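Local structure of bradyzoite pseudokinase 1 (6M7Z) at residues E23-D28 and L97-L102; L65-E70 and P111-Y116; N152-L157 and E289-P294. The protein is a divergent kinase-like protein that lacks the glycine-rich loop and regulates membrane ultrastructure of the Toxoplasma gondii parasitophorous vacuole. One frame throughout, in Å; residues are numbered along the deposited sequence.

Interaction 1: E23-D28 and L97-L102; sequences ELPDID and LYREIL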
loop_
_atom_site.group_PDB
_atom_site.type_symbol
_atom_site.label_atom_id
_atom_site.label_comp_id
_atom_site.label_asym_id
_atom_site.label_seq_id
_atom_site.Cartn_x
_atom_site.Cartn_y
_atom_site.Cartn_z
ATOM N N GLU A 23 -20.252 -11.250 8.896
ATOM C CA GLU A 23 -20.900 -10.050 8.345
ATOM C C GLU A 23 -20.402 -9.705 6.931
ATOM O O GLU A 23 -21.034 -8.911 6.262
ATOM C CB GLU A 23 -20.683 -8.847 9.272
ATOM C CG GLU A 23 -21.646 -8.854 10.462
ATOM C CD GLU A 23 -21.740 -7.596 11.301
ATOM O OE1 GLU A 23 -20.755 -6.843 11.369
ATOM O OE2 GLU A 23 -22.810 -7.385 11.888
ATOM N N LEU A 24 -19.246 -10.224 6.498
ATOM C CA LEU A 24 -18.717 -9.911 5.151
ATOM C C LEU A 24 -19.616 -10.533 4.095
ATOM O O LEU A 24 -20.027 -11.676 4.238
ATOM C CB LEU A 24 -17.303 -10.462 4.973
ATOM C CG LEU A 24 -16.190 -9.714 5.689
ATOM C CD1 LEU A 24 -14.862 -10.424 5.465
ATOM C CD2 LEU A 24 -16.156 -8.247 5.262
ATOM N N PRO A 25 -19.902 -9.819 2.984
ATOM C CA PRO A 25 -20.753 -10.362 1.925
ATOM C C PRO A 25 -20.117 -11.521 1.148
ATOM O O PRO A 25 -18.895 -11.585 1.023
ATOM C CB PRO A 25 -20.993 -9.156 1.004
ATOM C CG PRO A 25 -19.804 -8.255 1.245
ATOM C CD PRO A 25 -19.443 -8.452 2.702
ATOM N N ASP A 26 -20.970 -12.420 0.643
ATOM C CA ASP A 26 -20.558 -13.574 -0.125
ATOM C C ASP A 26 -20.048 -13.140 -1.502
ATOM O O ASP A 26 -20.442 -12.119 -2.044
ATOM C CB ASP A 26 -21.702 -14.563 -0.335
ATOM C CG ASP A 26 -22.064 -15.387 0.888
ATOM O OD1 ASP A 26 -21.349 -15.328 1.905
ATOM O OD2 ASP A 26 -23.053 -16.129 0.800
ATOM N N ILE A 27 -19.172 -13.981 -2.052
ATOM C CA ILE A 27 -18.796 -13.989 -3.433
ATOM C C ILE A 27 -19.050 -15.415 -3.928
ATOM O O ILE A 27 -18.922 -16.374 -3.140
ATOM C CB ILE A 27 -17.327 -13.553 -3.598
ATOM C CG1 ILE A 27 -16.895 -13.494 -5.064
ATOM C CG2 ILE A 27 -16.385 -14.444 -2.801
ATOM C CD1 ILE A 27 -15.512 -12.849 -5.246
ATOM N N ASP A 28 -19.421 -15.540 -5.208
ATOM C CA ASP A 28 -19.722 -16.828 -5.824
ATOM C C ASP A 28 -18.445 -17.361 -6.476
ATOM O O ASP A 28 -17.998 -16.817 -7.506
ATOM C CB ASP A 28 -20.873 -16.715 -6.828
ATOM C CG ASP A 28 -21.439 -18.046 -7.305
ATOM O OD1 ASP A 28 -20.851 -19.112 -6.973
ATOM O OD2 ASP A 28 -22.467 -18.004 -8.007
ATOM N N LEU A 97 -10.122 -2.911 8.496
ATOM C CA LEU A 97 -9.516 -1.586 8.334
ATOM C C LEU A 97 -10.173 -0.846 7.169
ATOM O O LEU A 97 -10.529 0.310 7.316
ATOM C CB LEU A 97 -8.013 -1.684 8.074
ATOM C CG LEU A 97 -7.134 -2.124 9.235
ATOM C CD1 LEU A 97 -5.659 -1.959 8.852
ATOM C CD2 LEU A 97 -7.410 -1.327 10.503
ATOM N N TYR A 98 -10.323 -1.514 6.025
ATOM C CA TYR A 98 -10.839 -0.848 4.825
ATOM C C TYR A 98 -12.293 -0.416 5.026
ATOM O O TYR A 98 -12.657 0.659 4.561
ATOM C CB TYR A 98 -10.662 -1.713 3.569
ATOM C CG TYR A 98 -9.320 -1.519 2.908
ATOM C CD1 TYR A 98 -9.046 -0.367 2.195
ATOM C CD2 TYR A 98 -8.316 -2.466 3.011
ATOM C CE1 TYR A 98 -7.824 -0.164 1.577
ATOM C CE2 TYR A 98 -7.085 -2.280 2.401
ATOM C CZ TYR A 98 -6.835 -1.126 1.670
ATOM O OH TYR A 98 -5.625 -0.930 1.061
ATOM N N ARG A 99 -13.093 -1.234 5.729
ATOM C CA ARG A 99 -14.545 -1.000 5.842
ATOM C C ARG A 99 -14.889 -0.042 6.997
ATOM O O ARG A 99 -15.871 0.687 6.895
ATOM C CB ARG A 99 -15.277 -2.327 6.037
ATOM C CG ARG A 99 -15.260 -3.222 4.806
ATOM C CD ARG A 99 -15.637 -4.657 5.133
ATOM N NE ARG A 99 -17.068 -4.824 5.312
ATOM C CZ ARG A 99 -17.946 -4.975 4.323
ATOM N NH1 ARG A 99 -17.564 -4.905 3.057
ATOM N NH2 ARG A 99 -19.216 -5.185 4.609
ATOM N N GLU A 100 -14.113 -0.064 8.091
ATOM C CA GLU A 100 -14.504 0.594 9.328
ATOM C C GLU A 100 -13.560 1.744 9.718
ATOM O O GLU A 100 -13.950 2.551 10.540
ATOM C CB GLU A 100 -14.535 -0.392 10.495
ATOM C CG GLU A 100 -15.334 -1.648 10.229
ATOM C CD GLU A 100 -16.805 -1.455 9.861
ATOM O OE1 GLU A 100 -17.412 -0.463 10.308
ATOM O OE2 GLU A 100 -17.349 -2.309 9.127
ATOM N N ILE A 101 -12.339 1.820 9.185
ATOM C CA ILE A 101 -11.339 2.735 9.756
ATOM C C ILE A 101 -10.752 3.696 8.713
ATOM O O ILE A 101 -10.566 4.873 8.999
ATOM C CB ILE A 101 -10.250 1.932 10.489
ATOM C CG1 ILE A 101 -10.892 1.170 11.651
ATOM C CG2 ILE A 101 -9.104 2.842 10.933
ATOM C CD1 ILE A 101 -9.929 0.779 12.761
ATOM N N LEU A 102 -10.452 3.207 7.512
ATOM C CA LEU A 102 -9.884 4.036 6.477
ATOM C C LEU A 102 -11.018 4.737 5.736
ATOM O O LEU A 102 -12.029 4.114 5.410
ATOM C CB LEU A 102 -9.046 3.163 5.537
ATOM C CG LEU A 102 -7.922 2.371 6.199
ATOM C CD1 LEU A 102 -7.332 1.375 5.201
ATOM C CD2 LEU A 102 -6.849 3.314 6.763
#
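Arg99 reaches from helix 88-101 across to Leu24 and Pro25 in the loop after helix 14-23, tying an N-terminal extension to the N-lobe of a divergent kinase fold; by its place between strands 76-82 and 114-117 of the lobe's sheet, helix 88-101 probably corresponds to helix αC. From CB the arginine sets out with CG anti to the carbonyl carbon (chi1 -69°), and it makes no close approach to the loop until CD, 3.6 Å from Leu24 CD2. A bend at chi3 (77°) then turns the guanidinium under that methyl. Leu24 CD2 sits over one face of the flat group, displaced toward the rim, 3.5 Å from Arg99 NE and 3.8 Å from Arg99 CZ. At the tip the partner changes: Pro25 CD comes obliquely, from the opposite direction, to within 3.8 Å of Arg99 NH2 and 4.0 Å of Arg99 NH1. Carbon, not oxygen, thus makes the close contacts across the two segments, and the charge is met by Glu115 of strand 114-117, whose OE1 forms a salt bridge with NH1; Tyr20 OH adds a weak bond to NE. Leu24 packs further on Val92, while Pro25 pairs with the backbone of Arg117. Behind the arginine the helix widens into a pi-type turn, where Leu97 O accepts from both Ile101 N (3.0 Å) and Leu102 N (2.9 Å).

Interaction 2: L65-E70 and P111-Y116; sequences LSLTPE and PSLGEY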
loop_
_atom_site.group_PDB
_atom_site.type_symbol
_atom_site.label_atom_id
_atom_site.label_comp_id
_atom_site.label_asym_id
_atom_site.label_seq_id
_atom_site.Cartn_x
_atom_site.Cartn_y
_atom_site.Cartn_z
ATOM N N LEU A 65 -18.255 -5.854 -8.683
ATOM C CA LEU A 65 -17.426 -4.723 -8.232
ATOM C C LEU A 65 -17.962 -3.382 -8.788
ATOM O O LEU A 65 -17.456 -2.337 -8.436
ATOM C CB LEU A 65 -15.972 -4.966 -8.659
ATOM C CG LEU A 65 -15.321 -6.255 -8.114
ATOM C CD1 LEU A 65 -13.883 -6.400 -8.573
ATOM C CD2 LEU A 65 -15.368 -6.368 -6.584
ATOM N N SER A 66 -18.952 -3.423 -9.671
ATOM C CA SER A 66 -19.450 -2.233 -10.383
ATOM C C SER A 66 -18.286 -1.493 -11.048
ATOM O O SER A 66 -18.149 -0.291 -10.866
ATOM C CB SER A 66 -20.193 -1.287 -9.472
ATOM O OG SER A 66 -21.327 -1.907 -8.913
ATOM N N LEU A 67 -17.460 -2.215 -11.807
ATOM C CA LEU A 67 -16.311 -1.599 -12.480
ATOM C C LEU A 67 -16.800 -0.688 -13.620
ATOM O O LEU A 67 -17.634 -1.086 -14.412
ATOM C CB LEU A 67 -15.366 -2.679 -13.023
ATOM C CG LEU A 67 -14.707 -3.602 -11.992
ATOM C CD1 LEU A 67 -13.725 -4.543 -12.660
ATOM C CD2 LEU A 67 -14.006 -2.812 -10.888
ATOM N N THR A 68 -16.258 0.530 -13.676
ATOM C CA THR A 68 -16.387 1.421 -14.830
ATOM C C THR A 68 -15.626 0.802 -16.000
ATOM O O THR A 68 -14.787 -0.060 -15.785
ATOM C CB THR A 68 -15.846 2.826 -14.512
ATOM O OG1 THR A 68 -14.438 2.717 -14.282
ATOM C CG2 THR A 68 -16.522 3.466 -13.318
ATOM N N PRO A 69 -15.892 1.188 -17.263
ATOM C CA PRO A 69 -15.102 0.700 -18.395
ATOM C C PRO A 69 -13.595 0.996 -18.260
ATOM O O PRO A 69 -12.777 0.189 -18.723
ATOM C CB PRO A 69 -15.697 1.425 -19.615
ATOM C CG PRO A 69 -17.095 1.825 -19.177
ATOM C CD PRO A 69 -16.988 2.084 -17.690
ATOM N N GLU A 70 -13.242 2.129 -17.627
ATOM C CA GLU A 70 -11.840 2.483 -17.354
ATOM C C GLU A 70 -11.206 1.428 -16.431
ATOM O O GLU A 70 -10.122 0.931 -16.702
ATOM C CB GLU A 70 -11.731 3.871 -16.713
ATOM C CG GLU A 70 -11.956 5.027 -17.679
ATOM C CD GLU A 70 -11.230 6.324 -17.326
ATOM O OE1 GLU A 70 -11.772 7.425 -17.634
ATOM O OE2 GLU A 70 -10.110 6.236 -16.758
ATOM N N PRO A 111 -6.420 1.888 -2.580
ATOM C CA PRO A 111 -7.858 1.714 -2.414
ATOM C C PRO A 111 -8.331 0.258 -2.544
ATOM O O PRO A 111 -7.741 -0.519 -3.288
ATOM C CB PRO A 111 -8.473 2.562 -3.543
ATOM C CG PRO A 111 -7.377 2.689 -4.599
ATOM C CD PRO A 111 -6.067 2.465 -3.880
ATOM N N SER A 112 -9.387 -0.074 -1.794
ATOM C CA SER A 112 -10.126 -1.331 -1.920
ATOM C C SER A 112 -11.309 -1.137 -2.877
ATOM O O SER A 112 -11.978 -0.131 -2.793
ATOM C CB SER A 112 -10.614 -1.796 -0.572
ATOM O OG SER A 112 -11.512 -2.889 -0.730
ATOM N N LEU A 113 -11.562 -2.116 -3.751
ATOM C CA LEU A 113 -12.739 -2.135 -4.635
ATOM C C LEU A 113 -13.848 -3.027 -4.061
ATOM O O LEU A 113 -14.891 -3.172 -4.681
ATOM C CB LEU A 113 -12.329 -2.664 -6.011
ATOM C CG LEU A 113 -11.252 -1.863 -6.730
ATOM C CD1 LEU A 113 -10.933 -2.508 -8.084
ATOM C CD2 LEU A 113 -11.664 -0.394 -6.901
ATOM N N GLY A 114 -13.613 -3.634 -2.897
ATOM C CA GLY A 114 -14.582 -4.533 -2.270
ATOM C C GLY A 114 -13.921 -5.648 -1.485
ATOM O O GLY A 114 -12.855 -6.137 -1.869
ATOM N N GLU A 115 -14.576 -6.049 -0.391
ATOM C CA GLU A 115 -14.123 -7.137 0.481
ATOM C C GLU A 115 -15.221 -8.202 0.530
ATOM O O GLU A 115 -16.373 -7.880 0.703
ATOM C CB GLU A 115 -13.809 -6.620 1.888
ATOM C CG GLU A 115 -13.046 -5.302 1.908
ATOM C CD GLU A 115 -13.849 -4.041 1.588
ATOM O OE1 GLU A 115 -15.091 -4.034 1.814
ATOM O OE2 GLU A 115 -13.244 -3.056 1.131
ATOM N N TYR A 116 -14.836 -9.473 0.383
ATOM C CA TYR A 116 -15.785 -10.581 0.330
ATOM C C TYR A 116 -15.242 -11.786 1.103
ATOM O O TYR A 116 -14.079 -11.861 1.422
ATOM C CB TYR A 116 -16.105 -10.952 -1.118
ATOM C CG TYR A 116 -16.667 -9.810 -1.919
ATOM C CD1 TYR A 116 -15.826 -8.895 -2.530
ATOM C CD2 TYR A 116 -18.041 -9.601 -2.010
ATOM C CE1 TYR A 116 -16.322 -7.819 -3.245
ATOM C CE2 TYR A 116 -18.557 -8.549 -2.756
ATOM C CZ TYR A 116 -17.695 -7.650 -3.371
ATOM O OH TYR A 116 -18.202 -6.604 -4.093
#
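Leu65 lies against Leu113 and Tyr116 where helix 59-65, which lies between the first two strands (50-54 and 76-82) of the kinase N-lobe sheet, meets strand 114-117 at the edge of that sheet. In order and pairing this strand probably corresponds to β4 of a protein kinase. One methyl of Leu65 does the touching: CD2 stands 3.8 Å from Tyr116 CE1, approaching the ring obliquely near its hydroxyl end, and 3.8 Å from the backbone O of Leu113. Phe125, on the neighbouring strand, is touched by both Leu65 and Tyr116. At Ser66 the chain leaves the helix through a Schellman motif with positive phi (52°). The chain then runs on to Leu67, whose CD2 meets Leu113 CD1 at 4.2 Å, a looser contact between side chains crossing at about a right angle; both leucines also rest on Val76. Thr68 then opens helix 69-74 as its N-cap, its OG1 capping a backbone N in the first turn while its own N bonds to Gln71 OE1. Across the contact, the approach to strand 114-117 is shaped by an ST turn, in which Gly114 N donates to Ser112 OG at 3.1 Å. Ser112 OG in turn donates to Glu115 OE2 at 2.5 Å, meeting the anti side of that oxygen 33° out of the carboxylate plane.

Interaction 3: N152-L157 and E289-P294; sequences NMVAAL and EIMKDP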
loop_
_atom_site.group_PDB
_atom_site.type_symbol
_atom_site.label_atom_id
_atom_site.label_comp_id
_atom_site.label_asym_id
_atom_site.label_seq_id
_atom_site.Cartn_x
_atom_site.Cartn_y
_atom_site.Cartn_z
ATOM N N ASN A 152 6.078 12.192 -2.050
ATOM C CA ASN A 152 4.870 11.355 -2.212
ATOM C C ASN A 152 4.849 10.285 -1.097
ATOM O O ASN A 152 3.820 10.050 -0.452
ATOM C CB ASN A 152 4.825 10.802 -3.644
ATOM C CG ASN A 152 3.489 10.214 -4.076
ATOM O OD1 ASN A 152 2.793 9.573 -3.288
ATOM N ND2 ASN A 152 3.132 10.393 -5.343
ATOM N N MET A 153 6.020 9.689 -0.823
ATOM C CA MET A 153 6.133 8.609 0.136
ATOM C C MET A 153 5.930 9.122 1.569
ATOM O O MET A 153 5.163 8.506 2.340
ATOM C CB MET A 153 7.482 7.893 0.013
ATOM C CG MET A 153 7.545 6.914 -1.158
ATOM S SD MET A 153 9.217 6.547 -1.750
ATOM C CE MET A 153 9.833 5.572 -0.380
ATOM N N VAL A 154 6.588 10.237 1.918
ATOM C CA VAL A 154 6.434 10.874 3.243
ATOM C C VAL A 154 4.966 11.276 3.452
ATOM O O VAL A 154 4.408 11.066 4.517
ATOM C CB VAL A 154 7.352 12.104 3.412
ATOM C CG1 VAL A 154 7.119 12.811 4.734
ATOM C CG2 VAL A 154 8.817 11.771 3.296
ATOM N N ALA A 155 4.364 11.884 2.430
ATOM C CA ALA A 155 2.997 12.383 2.517
ATOM C C ALA A 155 2.041 11.217 2.781
ATOM O O ALA A 155 1.099 11.350 3.548
ATOM C CB ALA A 155 2.613 13.116 1.251
ATOM N N ALA A 156 2.292 10.092 2.103
ATOM C CA ALA A 156 1.426 8.923 2.192
ATOM C C ALA A 156 1.442 8.393 3.634
ATOM O O ALA A 156 0.380 8.116 4.218
ATOM C CB ALA A 156 1.860 7.887 1.199
ATOM N N LEU A 157 2.645 8.303 4.207
ATOM C CA LEU A 157 2.824 7.837 5.575
ATOM C C LEU A 157 2.108 8.780 6.555
ATOM O O LEU A 157 1.414 8.328 7.471
ATOM C CB LEU A 157 4.320 7.771 5.901
ATOM C CG LEU A 157 4.662 7.215 7.283
ATOM C CD1 LEU A 157 3.969 5.890 7.518
ATOM C CD2 LEU A 157 6.157 7.052 7.442
ATOM N N GLU A 289 9.278 17.766 10.577
ATOM C CA GLU A 289 10.658 18.195 10.326
ATOM C C GLU A 289 11.144 17.651 8.978
ATOM O O GLU A 289 11.788 18.376 8.229
ATOM C CB GLU A 289 11.575 17.754 11.466
ATOM C CG GLU A 289 11.290 18.469 12.772
ATOM C CD GLU A 289 11.983 17.876 13.982
ATOM O OE1 GLU A 289 11.576 18.206 15.114
ATOM O OE2 GLU A 289 12.922 17.088 13.792
ATOM N N ILE A 290 10.818 16.387 8.665
ATOM C CA ILE A 290 11.195 15.772 7.382
ATOM C C ILE A 290 10.629 16.609 6.224
ATOM O O ILE A 290 11.324 16.828 5.233
ATOM C CB ILE A 290 10.726 14.305 7.298
ATOM C CG1 ILE A 290 11.543 13.395 8.217
ATOM C CG2 ILE A 290 10.730 13.800 5.855
ATOM C CD1 ILE A 290 10.870 12.086 8.536
ATOM N N MET A 291 9.373 17.057 6.356
ATOM C CA MET A 291 8.681 17.793 5.291
ATOM C C MET A 291 9.313 19.177 5.061
ATOM O O MET A 291 9.133 19.757 3.991
ATOM C CB MET A 291 7.188 17.946 5.615
ATOM C CG MET A 291 6.382 16.695 5.321
ATOM S SD MET A 291 4.597 16.954 5.450
ATOM C CE MET A 291 3.977 15.638 4.407
ATOM N N LYS A 292 10.080 19.687 6.032
ATOM C CA LYS A 292 10.782 20.973 5.889
ATOM C C LYS A 292 12.259 20.767 5.520
ATOM O O LYS A 292 13.041 21.701 5.598
ATOM C CB LYS A 292 10.644 21.784 7.183
ATOM C CG LYS A 292 9.355 22.573 7.307
ATOM C CD LYS A 292 9.022 22.882 8.758
ATOM C CE LYS A 292 7.602 23.361 8.970
ATOM N NZ LYS A 292 7.186 23.143 10.373
ATOM N N ASP A 293 12.643 19.555 5.098
ATOM C CA ASP A 293 14.020 19.283 4.695
ATOM C C ASP A 293 14.310 20.051 3.405
ATOM O O ASP A 293 13.407 20.263 2.587
ATOM C CB ASP A 293 14.278 17.774 4.561
ATOM C CG ASP A 293 15.734 17.394 4.320
ATOM O OD1 ASP A 293 16.150 17.377 3.145
ATOM O OD2 ASP A 293 16.454 17.131 5.317
ATOM N N PRO A 294 15.570 20.518 3.205
ATOM C CA PRO A 294 15.992 21.151 1.954
ATOM C C PRO A 294 15.552 20.463 0.652
ATOM O O PRO A 294 15.307 21.144 -0.343
ATOM C CB PRO A 294 17.524 21.094 2.042
ATOM C CG PRO A 294 17.816 21.194 3.527
ATOM C CD PRO A 294 16.645 20.526 4.214
#
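No flat group takes part in the meeting of Val154 and Ala155 with Ile290 and Met291; the contact is made entirely by aliphatic carbons, with no ring face, amide or carboxylate between the two segments. Aromatic rings come in from the surroundings instead: Phe241 of helix 230-248 touches Val154, and Phe301 of helix 301-306 touches Met291. Between the segments Val154 does most of the work. With CG1 anti to the backbone N (chi1 176°), its two methyls straddle the CG2 branch of Ile290, which lies 3.8 Å from Val154 CG2 and 3.9 Å from Val154 CG1. The same CG1 also approaches Met291 CG at 4.0 Å, so it is shared by two neighbours on successive positions of the opposite helix. This is the C-lobe of the kinase fold: helix 146-161, which by its place ahead of the catalytic-loop region probably corresponds to αE, is met here by the last turn of helix 287-291, which is consistent with αI near the end of the domain. Met291 and Val154 run antiparallel alongside each other, the methionine chain extended beyond CG (chi2 -171°, chi3 156°), and this reach takes its terminal methyl to the backbone of helix 146-161. There CE stands 3.9 Å from Ala155 CA and 4.3 Å from Ala155 CB, and the small alanine lets the methionine end come close to the helix. Ile304 and Glu305 also touch Ala155, bringing helix 301-306 against the same region. At its end helix 287-291 tightens, with i to i+3 bonds from Lys292 N to Glu289 O at 3.1 Å and from Asp293 N to Ile290 O at 3.0 Å. Asp293 then spends its carboxylate in two directions, OD2 in a salt bridge with Lys275 and OD1 accepting from Leu295 N.

Interactions 1 and 2 belong to the N-lobe, their centres about 13 Å apart, and their segments alternate along the chain: 23-28, 65-70, 97-102, 111-116. They meet directly, since the arginine of interaction 1 bridges to the glutamate of interaction 2, so helix 88-101, the edge strand 114-117 and the N-terminal loop are in direct contact. Interaction 3 comes later in sequence and lies in the C-lobe on the opposite side of the chain's centre, about 31 Å from interaction 1 and 30 Å from interaction 2, centre to centre. The contacts thus sample both lobes of the kinase-like fold, the first beside the four-stranded sheet, the second at its edge and the third among helices.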